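Local coordinates for protein RNA-dependent RNA Polymerase (PDB 6TZ0) that synthesises viral RNA as an RNA-directed RNA polymerase, transcribing plus strands from the double-stranded genome and probably making the complementary minus strands, at residues A[1152-1162]-A[1179-1187]. Residues are numbered along the deposited sequence; the frame is centred on the assembly and turned at random.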
loop_
_atom_site.group_PDB
_atom_site.type_symbol
_atom_site.label_atom_id
_atom_site.label_comp_id
_atom_site.label_asym_id
_atom_site.label_seq_id
_atom_site.Cartn_x
_atom_site.Cartn_y
_atom_site.Cartn_z
ATOM N N SER A 1152 31.599 -5.008 9.410
ATOM C CA SER A 1152 31.837 -5.618 8.109
ATOM C C SER A 1152 31.163 -6.975 7.986
ATOM O O SER A 1152 31.127 -7.761 8.936
ATOM C CB SER A 1152 33.334 -5.776 7.859
ATOM O OG SER A 1152 33.890 -6.750 8.714
ATOM N N ASP A 1153 30.648 -7.253 6.793
ATOM C CA ASP A 1153 30.029 -8.525 6.459
ATOM C C ASP A 1153 31.033 -9.578 6.019
ATOM O O ASP A 1153 30.627 -10.694 5.685
ATOM C CB ASP A 1153 29.003 -8.332 5.340
ATOM C CG ASP A 1153 27.794 -7.549 5.784
ATOM O OD1 ASP A 1153 27.448 -7.610 6.981
ATOM O OD2 ASP A 1153 27.181 -6.876 4.929
ATOM N N ASN A 1154 32.321 -9.256 5.997
ATOM C CA ASN A 1154 33.296 -10.126 5.374
ATOM C C ASN A 1154 34.101 -10.832 6.450
ATOM O O ASN A 1154 34.677 -10.160 7.319
ATOM C CB ASN A 1154 34.214 -9.322 4.465
ATOM C CG ASN A 1154 34.963 -10.186 3.473
ATOM O OD1 ASN A 1154 34.816 -11.403 3.455
ATOM N ND2 ASN A 1154 35.764 -9.553 2.629
ATOM N N PRO A 1155 34.160 -12.167 6.447
ATOM C CA PRO A 1155 35.026 -12.875 7.399
ATOM C C PRO A 1155 36.514 -12.707 7.141
ATOM O O PRO A 1155 37.313 -13.098 7.999
ATOM C CB PRO A 1155 34.605 -14.336 7.224
ATOM C CG PRO A 1155 33.230 -14.267 6.679
ATOM C CD PRO A 1155 33.215 -13.079 5.789
ATOM N N VAL A 1156 36.913 -12.155 5.993
ATOM C CA VAL A 1156 38.322 -11.958 5.681
ATOM C C VAL A 1156 38.916 -10.841 6.536
ATOM O O VAL A 1156 40.125 -10.819 6.783
ATOM C CB VAL A 1156 38.451 -11.705 4.161
ATOM C CG1 VAL A 1156 39.897 -11.542 3.704
ATOM C CG2 VAL A 1156 37.801 -12.839 3.389
ATOM N N SER A 1157 38.079 -9.954 7.077
ATOM C CA SER A 1157 38.554 -8.859 7.912
ATOM C C SER A 1157 39.116 -9.309 9.256
ATOM O O SER A 1157 39.694 -8.483 9.969
ATOM C CB SER A 1157 37.424 -7.864 8.148
ATOM O OG SER A 1157 36.398 -8.446 8.927
ATOM N N ALA A 1158 38.974 -10.580 9.619
ATOM C CA ALA A 1158 39.520 -11.105 10.857
ATOM C C ALA A 1158 40.822 -11.869 10.674
ATOM O O ALA A 1158 41.353 -12.387 11.658
ATOM C CB ALA A 1158 38.501 -12.016 11.537
ATOM N N GLU A 1159 41.356 -11.954 9.451
ATOM C CA GLU A 1159 42.553 -12.763 9.246
ATOM C C GLU A 1159 43.802 -12.076 9.770
ATOM O O GLU A 1159 44.826 -12.740 9.955
ATOM C CB GLU A 1159 42.730 -13.126 7.768
ATOM C CG GLU A 1159 43.132 -12.001 6.823
ATOM C CD GLU A 1159 44.628 -11.942 6.541
ATOM O OE1 GLU A 1159 45.322 -12.960 6.746
ATOM O OE2 GLU A 1159 45.107 -10.875 6.099
ATOM N N ARG A 1160 43.746 -10.770 10.023
ATOM C CA ARG A 1160 44.900 -10.080 10.570
ATOM C C ARG A 1160 44.993 -10.240 12.080
ATOM O O ARG A 1160 46.010 -9.866 12.669
ATOM C CB ARG A 1160 44.848 -8.595 10.182
ATOM C CG ARG A 1160 43.898 -7.708 10.973
ATOM C CD ARG A 1160 44.715 -6.844 11.918
ATOM N NE ARG A 1160 43.933 -6.049 12.848
ATOM C CZ ARG A 1160 43.577 -4.792 12.644
ATOM N NH1 ARG A 1160 43.924 -4.180 11.525
ATOM N NH2 ARG A 1160 42.879 -4.151 13.565
ATOM N N LEU A 1161 43.961 -10.795 12.714
ATOM C CA LEU A 1161 43.848 -10.821 14.163
ATOM C C LEU A 1161 44.239 -12.151 14.787
ATOM O O LEU A 1161 44.516 -12.190 15.989
ATOM C CB LEU A 1161 42.411 -10.491 14.573
ATOM C CG LEU A 1161 41.945 -9.067 14.300
ATOM C CD1 LEU A 1161 40.460 -8.954 14.530
ATOM C CD2 LEU A 1161 42.686 -8.124 15.215
ATOM N N VAL A 1162 44.256 -13.235 14.014
ATOM C CA VAL A 1162 44.438 -14.585 14.532
ATOM C C VAL A 1162 45.605 -15.234 13.802
ATOM O O VAL A 1162 45.645 -15.236 12.567
ATOM C CB VAL A 1162 43.154 -15.425 14.374
ATOM C CG1 VAL A 1162 43.387 -16.861 14.803
ATOM C CG2 VAL A 1162 42.023 -14.821 15.182
ATOM N N ASN A 1179 38.953 -18.477 8.308
ATOM C CA ASN A 1179 38.576 -17.071 8.435
ATOM C C ASN A 1179 37.194 -16.921 9.049
ATOM O O ASN A 1179 36.962 -16.019 9.857
ATOM C CB ASN A 1179 38.615 -16.383 7.072
ATOM C CG ASN A 1179 40.014 -16.174 6.566
ATOM O OD1 ASN A 1179 40.921 -15.873 7.333
ATOM N ND2 ASN A 1179 40.193 -16.304 5.262
ATOM N N ILE A 1180 36.266 -17.804 8.678
ATOM C CA ILE A 1180 34.933 -17.798 9.275
ATOM C C ILE A 1180 34.997 -18.178 10.748
ATOM O O ILE A 1180 34.310 -17.572 11.584
ATOM C CB ILE A 1180 33.998 -18.717 8.466
ATOM C CG1 ILE A 1180 33.630 -18.041 7.148
ATOM C CG2 ILE A 1180 32.765 -19.126 9.245
ATOM C CD1 ILE A 1180 32.878 -18.909 6.214
ATOM N N PHE A 1181 35.833 -19.174 11.085
ATOM C CA PHE A 1181 36.065 -19.554 12.483
ATOM C C PHE A 1181 36.524 -18.369 13.319
ATOM O O PHE A 1181 35.915 -18.041 14.351
ATOM C CB PHE A 1181 37.123 -20.653 12.576
ATOM C CG PHE A 1181 36.657 -22.009 12.152
ATOM C CD1 PHE A 1181 35.328 -22.261 11.866
ATOM C CD2 PHE A 1181 37.562 -23.051 12.093
ATOM C CE1 PHE A 1181 34.922 -23.518 11.494
ATOM C CE2 PHE A 1181 37.160 -24.309 11.732
ATOM C CZ PHE A 1181 35.835 -24.544 11.439
ATOM N N SER A 1182 37.569 -17.687 12.852
ATOM C CA SER A 1182 38.112 -16.541 13.570
ATOM C C SER A 1182 37.120 -15.383 13.633
ATOM O O SER A 1182 36.977 -14.745 14.679
ATOM C CB SER A 1182 39.413 -16.112 12.907
ATOM O OG SER A 1182 39.170 -15.683 11.585
ATOM N N TYR A 1183 36.388 -15.138 12.545
ATOM C CA TYR A 1183 35.463 -14.008 12.477
ATOM C C TYR A 1183 34.290 -14.182 13.430
ATOM O O TYR A 1183 33.946 -13.262 14.187
ATOM C CB TYR A 1183 34.974 -13.853 11.039
ATOM C CG TYR A 1183 33.949 -12.776 10.807
ATOM C CD1 TYR A 1183 34.301 -11.439 10.853
ATOM C CD2 TYR A 1183 32.643 -13.100 10.482
ATOM C CE1 TYR A 1183 33.376 -10.457 10.622
ATOM C CE2 TYR A 1183 31.710 -12.127 10.250
ATOM C CZ TYR A 1183 32.083 -10.808 10.320
ATOM O OH TYR A 1183 31.154 -9.828 10.086
ATOM N N LEU A 1184 33.672 -15.363 13.412
ATOM C CA LEU A 1184 32.550 -15.630 14.300
ATOM C C LEU A 1184 32.980 -15.703 15.758
ATOM O O LEU A 1184 32.217 -15.288 16.637
ATOM C CB LEU A 1184 31.850 -16.918 13.875
ATOM C CG LEU A 1184 30.704 -16.860 12.863
ATOM C CD1 LEU A 1184 31.121 -16.358 11.512
ATOM C CD2 LEU A 1184 30.183 -18.250 12.711
ATOM N N HIS A 1185 34.197 -16.189 16.040
ATOM C CA HIS A 1185 34.660 -16.175 17.424
ATOM C C HIS A 1185 34.935 -14.764 17.919
ATOM O O HIS A 1185 34.681 -14.455 19.087
ATOM C CB HIS A 1185 35.909 -17.031 17.583
ATOM C CG HIS A 1185 36.427 -17.076 18.987
ATOM N ND1 HIS A 1185 37.358 -16.181 19.463
ATOM C CD2 HIS A 1185 36.126 -17.891 20.024
ATOM C CE1 HIS A 1185 37.623 -16.453 20.727
ATOM N NE2 HIS A 1185 36.886 -17.485 21.092
ATOM N N ILE A 1186 35.464 -13.898 17.058
ATOM C CA ILE A 1186 35.771 -12.546 17.501
ATOM C C ILE A 1186 34.494 -11.735 17.696
ATOM O O ILE A 1186 34.371 -11.000 18.680
ATOM C CB ILE A 1186 36.765 -11.885 16.532
ATOM C CG1 ILE A 1186 38.131 -12.544 16.701
ATOM C CG2 ILE A 1186 36.912 -10.408 16.804
ATOM C CD1 ILE A 1186 39.086 -12.257 15.591
ATOM N N LEU A 1187 33.503 -11.898 16.811
ATOM C CA LEU A 1187 32.217 -11.235 17.044
ATOM C C LEU A 1187 31.463 -11.816 18.234
ATOM O O LEU A 1187 30.701 -11.100 18.888
ATOM C CB LEU A 1187 31.318 -11.320 15.818
ATOM C CG LEU A 1187 31.572 -10.483 14.577
ATOM C CD1 LEU A 1187 30.560 -10.889 13.543
ATOM C CD2 LEU A 1187 31.442 -9.011 14.891
#
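Two torsions on helix 1174-1188 set up the contact: in Tyr1183 CG is anti to the backbone N (chi1 177°), which sends the phenol against the turn formed by 1152-1162, with Pro1155 over one ring face, and in Ser1182 a chi1 of 63° puts OG between the backbone N and the carbonyl carbon, close to Asn1179 O. The Pro1155 CA is 3.9 Å from the centroid of the Tyr1183 ring and 24° off its normal, a CH-pi contact displaced toward the rim near CG. Farther along the same face sits the carbonyl of Asn1154, while Leu1187, one helical turn on from Tyr1183, approaches the opposite face with its CG. At the far end of the ring, the Tyr1183 hydroxyl donates to the backbone O of Ser1152, the first residue of 1152-1162; the modelled separation is implausibly short, and its exact length carries no weight.

The turn that packs on the ring is held by its own serines: Ser1152 OG donates to Ser1157 OG, which in turn donates to Asn1154 O at 2.9 Å, almost in line with the C=O bond. Pro1155 CG also packs alongside Ile1180 CG1 at 3.8 Å. Ala1158, at the end of the 3-10 turn 1155-1158, points its methyl at the helix, near the Tyr1183 ring edge and 3.7 Å from Ser1182 OG. That hydroxyl donates to Asn1179 O from above the carbonyl plane; the same oxygen accepts from Tyr1183 N. Farther along, Ile1186 CD1 meets Leu1161 CD1 at 3.7 Å and Val1162 CG2 at 3.9 Å.

The contact thus lays a 3-10 turn across one side of helix 1174-1188, within the C-terminal region of the polymerase and away from the nucleotide- and magnesium-binding sites. Leu1062 of helix 1054-1062 covers Ala1158 and Ile1186, Tyr1141 of strand 1141-1142 packs on Pro1155 and Ile1180, and Leu1198 of strand 1196-1202 touches both Val1162 and Ile1186.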